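PDB 4OXI: enterobactin synthetase component F-related protein from Vibrio cholerae serotype O1, which is an adenylation-domain enzyme that binds glycyl-adenosine-5'-phosphate and probably uses ATP to activate glycine for a lipopolysaccharide modification pathway. Local coordinates for residues Gln137-Leu140 with Ile141-Cys145; Glu314-Gln318 with Arg319-Thr323; Leu429-Pro432 with Leu433-Gln436. All coordinates share one frame; numbering follows the deposited sequence.

Contact 1: residues Gln137-Leu140 with Ile141-Cys145; sequences QETL and IATQC
With chi1 at 62°, T143 sets OG1 between its own backbone N and carbonyl carbon, which folds the hydroxyl back onto the carbonyl of T139 one turn earlier. T143 OG1 donates to T139 O at 2.8 Å, and T143 N reaches the same oxygen at 2.9 Å; one residue thus supplies two donors to this acceptor, and they arrive from opposite faces of its plane. The hydroxyl of T139 itself turns elsewhere, to Q221 and to Q135 O. Next along the chain, the helix 133-142 closes in a Schellman motif. Q144, with positive phi (48°), is the C-prime residue: its N bonds to I141 O at 3.1 Å, while C145 N runs almost straight to L140 O at 2.9 Å, in the carbonyl plane. The reversal carries C145 back beside L140, where CD2 of the leucine meets C145 SG at 4.0 Å, a buried apolar touch that both residues extend onto A101 of the neighbouring strand 99-102. On the more open flank, I141 lays CB, CG1 and CD1 alongside Q137 O, the acceptor of its own N-H. E138 OE1 passes 4.0 Å from A142 CB, its charge answered by a salt bridge to R231.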
loop_
_atom_site.group_PDB
_atom_site.type_symbol
_atom_site.label_atom_id
_atom_site.label_comp_id
_atom_site.label_asym_id
_atom_site.label_seq_id
_atom_site.Cartn_x
_atom_site.Cartn_y
_atom_site.Cartn_z
ATOM N N GLN A 137 8.675 2.299 -17.790
ATOM C CA GLN A 137 8.105 2.343 -19.144
ATOM C C GLN A 137 6.919 1.382 -19.254
ATOM O O GLN A 137 5.863 1.745 -19.778
ATOM C CB GLN A 137 9.166 1.980 -20.203
ATOM C CG GLN A 137 9.963 3.148 -20.801
ATOM C CD GLN A 137 11.260 2.698 -21.540
ATOM O OE1 GLN A 137 11.731 1.568 -21.366
ATOM N NE2 GLN A 137 11.835 3.595 -22.348
ATOM N N GLU A 138 7.086 0.159 -18.753
ATOM C CA GLU A 138 6.003 -0.824 -18.799
ATOM C C GLU A 138 4.780 -0.299 -18.043
ATOM O O GLU A 138 3.642 -0.445 -18.499
ATOM C CB GLU A 138 6.474 -2.179 -18.243
ATOM C CG GLU A 138 5.531 -3.378 -18.533
ATOM C CD GLU A 138 4.305 -3.474 -17.587
ATOM O OE1 GLU A 138 3.285 -4.107 -17.984
ATOM O OE2 GLU A 138 4.364 -2.941 -16.439
ATOM N N THR A 139 5.017 0.346 -16.906
ATOM C CA THR A 139 3.921 0.903 -16.110
ATOM C C THR A 139 3.183 2.043 -16.819
ATOM O O THR A 139 1.950 2.052 -16.856
ATOM C CB THR A 139 4.424 1.406 -14.754
ATOM O OG1 THR A 139 4.945 0.300 -14.012
ATOM C CG2 THR A 139 3.286 2.062 -13.967
ATOM N N LEU A 140 3.930 2.993 -17.379
ATOM C CA LEU A 140 3.334 4.111 -18.119
ATOM C C LEU A 140 2.506 3.613 -19.296
ATOM O O LEU A 140 1.435 4.154 -19.610
ATOM C CB LEU A 140 4.429 5.046 -18.637
ATOM C CG LEU A 140 5.302 5.707 -17.568
ATOM C CD1 LEU A 140 6.347 6.580 -18.225
ATOM C CD2 LEU A 140 4.442 6.538 -16.615
ATOM N N ILE A 141 3.006 2.575 -19.951
ATOM C CA ILE A 141 2.295 2.010 -21.084
ATOM C C ILE A 141 1.024 1.309 -20.613
ATOM O O ILE A 141 -0.061 1.580 -21.123
ATOM C CB ILE A 141 3.180 1.044 -21.878
ATOM C CG1 ILE A 141 4.137 1.831 -22.772
ATOM C CG2 ILE A 141 2.325 0.142 -22.741
ATOM C CD1 ILE A 141 5.333 1.004 -23.251
ATOM N N ALA A 142 1.153 0.429 -19.627
ATOM C CA ALA A 142 -0.006 -0.313 -19.135
ATOM C C ALA A 142 -1.111 0.610 -18.600
ATOM O O ALA A 142 -2.298 0.314 -18.753
ATOM C CB ALA A 142 0.413 -1.318 -18.073
ATOM N N THR A 143 -0.723 1.725 -17.983
ATOM C CA THR A 143 -1.707 2.640 -17.418
ATOM C C THR A 143 -2.018 3.830 -18.338
ATOM O O THR A 143 -2.711 4.762 -17.924
ATOM C CB THR A 143 -1.256 3.177 -16.051
ATOM O OG1 THR A 143 -0.038 3.907 -16.211
ATOM C CG2 THR A 143 -1.018 2.043 -15.073
ATOM N N GLN A 144 -1.514 3.798 -19.574
ATOM C CA GLN A 144 -1.753 4.877 -20.541
ATOM C C GLN A 144 -1.502 6.250 -19.934
ATOM O O GLN A 144 -2.321 7.151 -20.067
ATOM C CB GLN A 144 -3.190 4.852 -21.099
ATOM C CG GLN A 144 -3.465 3.780 -22.150
ATOM C CD GLN A 144 -4.062 2.532 -21.547
ATOM O OE1 GLN A 144 -5.025 2.600 -20.773
ATOM N NE2 GLN A 144 -3.487 1.375 -21.882
ATOM N N CYS A 145 -0.366 6.404 -19.273
ATOM C CA CYS A 145 -0.056 7.627 -18.562
ATOM C C CYS A 145 1.166 8.272 -19.192
ATOM O O CYS A 145 2.193 7.619 -19.372
ATOM C CB CYS A 145 0.225 7.281 -17.098
ATOM S SG CYS A 145 1.015 8.592 -16.169
#

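Contact 2: residues Glu314-Gln318 with Arg319-Thr323; sequences ELALQ and RQTLT
R319, the first residue to leave helical geometry after helix 311-318, still gives its N-H to L315 O at 3.1 Å, the last regular turn before a Schellman motif ends the helix. Its side chain runs beside that of L315, both pointing the same way, and R319 CD lies 4.0 Å from L315 CD1. A bend at chi3 (53°) follows, and NH1 forms a salt bridge with E296 at the start of the neighbouring helix 294-301. Q320 is the C-prime residue, its positive phi reversing the chain. Its N bonds to L317 O at 3.1 Å from well above the carbonyl plane, away from any lone-pair direction. T321 follows with a double grip on A316 O: the backbone N, at 3.1 Å, comes nearly along the C=O axis, whereas OG1, at 2.7 Å, approaches from the side with a C=O...O angle of 118°. The hydroxyl can do this because it sits between the threonine's own N and carbonyl carbon (chi1 52°), facing back to the helix. L322 directs its side chain toward the helix and also packs on L327 and on A351 of helix 342-352. Its CG rests 3.8 Å from A316 CB. The side chains of L317 and L322 cross obliquely, with L317 CD2 set 3.6 Å from L322 CB and also touching L322 CD1.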
loop_
_atom_site.group_PDB
_atom_site.type_symbol
_atom_site.label_atom_id
_atom_site.label_comp_id
_atom_site.label_asym_id
_atom_site.label_seq_id
_atom_site.Cartn_x
_atom_site.Cartn_y
_atom_site.Cartn_z
ATOM N N GLU A 314 8.994 -6.208 15.662
ATOM C CA GLU A 314 10.140 -7.088 15.855
ATOM C C GLU A 314 11.429 -6.299 15.780
ATOM O O GLU A 314 12.335 -6.477 16.599
ATOM C CB GLU A 314 10.154 -8.187 14.802
ATOM C CG GLU A 314 9.194 -9.307 15.105
ATOM C CD GLU A 314 9.526 -10.558 14.321
ATOM O OE1 GLU A 314 9.446 -11.668 14.899
ATOM O OE2 GLU A 314 9.875 -10.421 13.130
ATOM N N LEU A 315 11.500 -5.422 14.788
ATOM C CA LEU A 315 12.653 -4.553 14.610
ATOM C C LEU A 315 12.891 -3.671 15.836
ATOM O O LEU A 315 14.023 -3.531 16.303
ATOM C CB LEU A 315 12.450 -3.689 13.374
ATOM C CG LEU A 315 13.500 -2.621 13.100
ATOM C CD1 LEU A 315 14.902 -3.228 13.043
ATOM C CD2 LEU A 315 13.174 -1.934 11.790
ATOM N N ALA A 316 11.825 -3.074 16.355
ATOM C CA ALA A 316 11.956 -2.218 17.523
ATOM C C ALA A 316 12.483 -3.013 18.722
ATOM O O ALA A 316 13.250 -2.483 19.527
ATOM C CB ALA A 316 10.632 -1.553 17.848
ATOM N N LEU A 317 12.076 -4.282 18.824
ATOM C CA LEU A 317 12.548 -5.175 19.885
ATOM C C LEU A 317 14.012 -5.553 19.717
ATOM O O LEU A 317 14.751 -5.658 20.705
ATOM C CB LEU A 317 11.696 -6.443 19.951
ATOM C CG LEU A 317 10.330 -6.236 20.597
ATOM C CD1 LEU A 317 9.442 -7.459 20.427
ATOM C CD2 LEU A 317 10.498 -5.883 22.064
ATOM N N GLN A 318 14.428 -5.765 18.470
ATOM C CA GLN A 318 15.814 -6.120 18.177
ATOM C C GLN A 318 16.761 -4.989 18.571
ATOM O O GLN A 318 17.879 -5.237 19.022
ATOM C CB GLN A 318 15.983 -6.500 16.697
ATOM C CG GLN A 318 15.445 -7.900 16.364
ATOM C CD GLN A 318 15.090 -8.098 14.885
ATOM O OE1 GLN A 318 15.472 -7.299 14.019
ATOM N NE2 GLN A 318 14.348 -9.169 14.597
ATOM N N ARG A 319 16.303 -3.751 18.420
ATOM C CA ARG A 319 17.116 -2.589 18.766
ATOM C C ARG A 319 16.999 -2.192 20.232
ATOM O O ARG A 319 17.524 -1.153 20.632
ATOM C CB ARG A 319 16.711 -1.394 17.908
ATOM C CG ARG A 319 16.802 -1.649 16.423
ATOM C CD ARG A 319 16.121 -0.533 15.667
ATOM N NE ARG A 319 16.636 0.769 16.081
ATOM C CZ ARG A 319 17.736 1.323 15.577
ATOM N NH1 ARG A 319 18.139 2.516 16.001
ATOM N NH2 ARG A 319 18.430 0.679 14.644
ATOM N N GLN A 320 16.290 -3.002 21.018
ATOM C CA GLN A 320 16.091 -2.742 22.445
ATOM C C GLN A 320 15.485 -1.357 22.706
ATOM O O GLN A 320 15.983 -0.611 23.543
ATOM C CB GLN A 320 17.424 -2.899 23.192
ATOM C CG GLN A 320 18.263 -4.096 22.710
ATOM C CD GLN A 320 19.657 -4.155 23.332
ATOM O OE1 GLN A 320 19.893 -3.624 24.422
ATOM N NE2 GLN A 320 20.584 -4.805 22.637
ATOM N N THR A 321 14.412 -1.018 21.987
ATOM C CA THR A 321 13.784 0.300 22.105
ATOM C C THR A 321 12.349 0.230 22.603
ATOM O O THR A 321 11.689 1.261 22.760
ATOM C CB THR A 321 13.768 1.067 20.756
ATOM O OG1 THR A 321 13.198 0.238 19.729
ATOM C CG2 THR A 321 15.161 1.485 20.353
ATOM N N LEU A 322 11.862 -0.979 22.841
ATOM C CA LEU A 322 10.460 -1.159 23.177
ATOM C C LEU A 322 10.278 -1.458 24.653
ATOM O O LEU A 322 9.684 -2.472 25.016
ATOM C CB LEU A 322 9.864 -2.313 22.365
ATOM C CG LEU A 322 8.953 -2.027 21.172
ATOM C CD1 LEU A 322 8.039 -3.223 20.909
ATOM C CD2 LEU A 322 8.139 -0.763 21.377
ATOM N N THR A 323 10.773 -0.589 25.517
ATOM C CA THR A 323 10.590 -0.821 26.942
ATOM C C THR A 323 9.201 -0.334 27.344
ATOM O O THR A 323 8.631 0.530 26.675
ATOM C CB THR A 323 11.680 -0.125 27.763
ATOM O OG1 THR A 323 11.538 1.290 27.631
ATOM C CG2 THR A 323 13.055 -0.534 27.257
#

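Contact 3: residues Leu429-Pro432 with Leu433-Gln436; sequences LNDP and LNTQ
The carbonyl oxygen of D431 is held by both donors of T435: the backbone N at 3.0 Å, lying in the carbonyl plane, and OG1 at 2.9 Å, well above that plane. D431 occupies the N-cap of helix 432-438, so this first backbone bond of the helix is doubled by a side chain from the first turn. T435 OG1 also bonds with Y428 N, which ties the incoming loop to the same turn. The aspartate caps through its side chain as well. With CG anti to its backbone N (chi1 -173°), the carboxylate swings over the start of the helix, and OD1 accepts from N434 N at 3.2 Å. That bond is nearly straight at hydrogen (166°), yet the donor stands above the carboxylate plane. A negative group here, beside amides that point out of the helix start, would be expected to interact favourably with the helix dipole. N434 folds its own side chain back to the same carboxylate. The side chains cross with carboxylate and amide planes 82° apart, and ND2 faces both oxygens; its bond to OD1 is weak, and its approach to OD2 is so short that its exact length is doubtful. The N434 side chain also touches K230 of strand 230-235. P432 fills the first helical position, where a ring nitrogen without a hydrogen costs no helical bond, while its carbonyl joins the regular pattern. P432 O receives Q436 N at 2.8 Å, and Q436 CB lies beside that same oxygen at 3.2 Å.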
loop_
_atom_site.group_PDB
_atom_site.type_symbol
_atom_site.label_atom_id
_atom_site.label_comp_id
_atom_site.label_asym_id
_atom_site.label_seq_id
_atom_site.Cartn_x
_atom_site.Cartn_y
_atom_site.Cartn_z
ATOM N N LEU A 429 -6.941 -4.422 -13.798
ATOM C CA LEU A 429 -6.942 -3.537 -14.956
ATOM C C LEU A 429 -6.464 -4.279 -16.210
ATOM O O LEU A 429 -5.368 -4.848 -16.217
ATOM C CB LEU A 429 -6.032 -2.338 -14.661
ATOM C CG LEU A 429 -6.170 -1.063 -15.486
ATOM C CD1 LEU A 429 -7.598 -0.570 -15.420
ATOM C CD2 LEU A 429 -5.188 0.004 -14.977
ATOM N N ASN A 430 -7.296 -4.276 -17.252
ATOM C CA ASN A 430 -6.983 -4.908 -18.545
ATOM C C ASN A 430 -6.380 -6.312 -18.453
ATOM O O ASN A 430 -5.406 -6.628 -19.144
ATOM C CB ASN A 430 -6.070 -3.997 -19.375
ATOM C CG ASN A 430 -6.543 -2.559 -19.383
ATOM O OD1 ASN A 430 -5.778 -1.639 -19.083
ATOM N ND2 ASN A 430 -7.819 -2.355 -19.706
ATOM N N ASP A 431 -6.949 -7.145 -17.585
ATOM C CA ASP A 431 -6.432 -8.496 -17.363
ATOM C C ASP A 431 -7.619 -9.410 -17.066
ATOM O O ASP A 431 -7.852 -9.788 -15.918
ATOM C CB ASP A 431 -5.432 -8.481 -16.201
ATOM C CG ASP A 431 -4.719 -9.811 -16.004
ATOM O OD1 ASP A 431 -5.141 -10.841 -16.588
ATOM O OD2 ASP A 431 -3.734 -9.827 -15.227
ATOM N N PRO A 432 -8.392 -9.746 -18.110
ATOM C CA PRO A 432 -9.642 -10.496 -17.952
ATOM C C PRO A 432 -9.406 -11.903 -17.431
ATOM O O PRO A 432 -10.249 -12.430 -16.702
ATOM C CB PRO A 432 -10.198 -10.547 -19.379
ATOM C CG PRO A 432 -9.556 -9.383 -20.076
ATOM C CD PRO A 432 -8.167 -9.349 -19.510
ATOM N N LEU A 433 -8.281 -12.508 -17.789
ATOM C CA LEU A 433 -7.975 -13.836 -17.276
ATOM C C LEU A 433 -7.816 -13.863 -15.753
ATOM O O LEU A 433 -8.486 -14.651 -15.086
ATOM C CB LEU A 433 -6.768 -14.456 -17.987
ATOM C CG LEU A 433 -7.133 -14.969 -19.390
ATOM C CD1 LEU A 433 -5.968 -15.667 -20.073
ATOM C CD2 LEU A 433 -8.361 -15.884 -19.342
ATOM N N ASN A 434 -6.954 -13.011 -15.196
ATOM C CA ASN A 434 -6.839 -12.937 -13.734
ATOM C C ASN A 434 -8.130 -12.464 -13.057
ATOM O O ASN A 434 -8.459 -12.913 -11.956
ATOM C CB ASN A 434 -5.651 -12.071 -13.301
ATOM C CG ASN A 434 -4.317 -12.730 -13.596
ATOM O OD1 ASN A 434 -3.944 -13.719 -12.961
ATOM N ND2 ASN A 434 -3.585 -12.179 -14.555
ATOM N N THR A 435 -8.865 -11.575 -13.721
ATOM C CA THR A 435 -10.153 -11.115 -13.201
ATOM C C THR A 435 -11.145 -12.270 -13.088
ATOM O O THR A 435 -11.796 -12.441 -12.053
ATOM C CB THR A 435 -10.758 -10.046 -14.102
ATOM O OG1 THR A 435 -9.912 -8.890 -14.088
ATOM C CG2 THR A 435 -12.154 -9.667 -13.622
ATOM N N GLN A 436 -11.248 -13.056 -14.160
ATOM C CA GLN A 436 -12.149 -14.204 -14.223
ATOM C C GLN A 436 -11.844 -15.241 -13.146
ATOM O O GLN A 436 -12.752 -15.836 -12.572
ATOM C CB GLN A 436 -12.066 -14.864 -15.603
ATOM C CG GLN A 436 -12.576 -16.300 -15.629
ATOM C CD GLN A 436 -12.237 -17.033 -16.923
ATOM O OE1 GLN A 436 -11.141 -16.879 -17.474
ATOM N NE2 GLN A 436 -13.183 -17.834 -17.416
#

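In the fold
The three contacts follow one another along the chain and all lie at helix ends: contacts 1 and 2 at C-termini, contact 3 at an N-terminus. Contacts 1 and 3 are neighbours on the same side of the chain's centre, their centres about 17 Å apart, and they touch where A142 O packs 4.0 Å from N430 OD1. R231 of strand 230-235 links them further, pairing with E138 in contact 1 and bonding through its backbone to L429 in contact 3. Contact 2 lies on the opposite side, its centre about 41 Å from that of contact 1 and about 42 Å from that of contact 3. The bound glycyl-adenosine-5'-phosphate is about 14 Å from the side chain of N434.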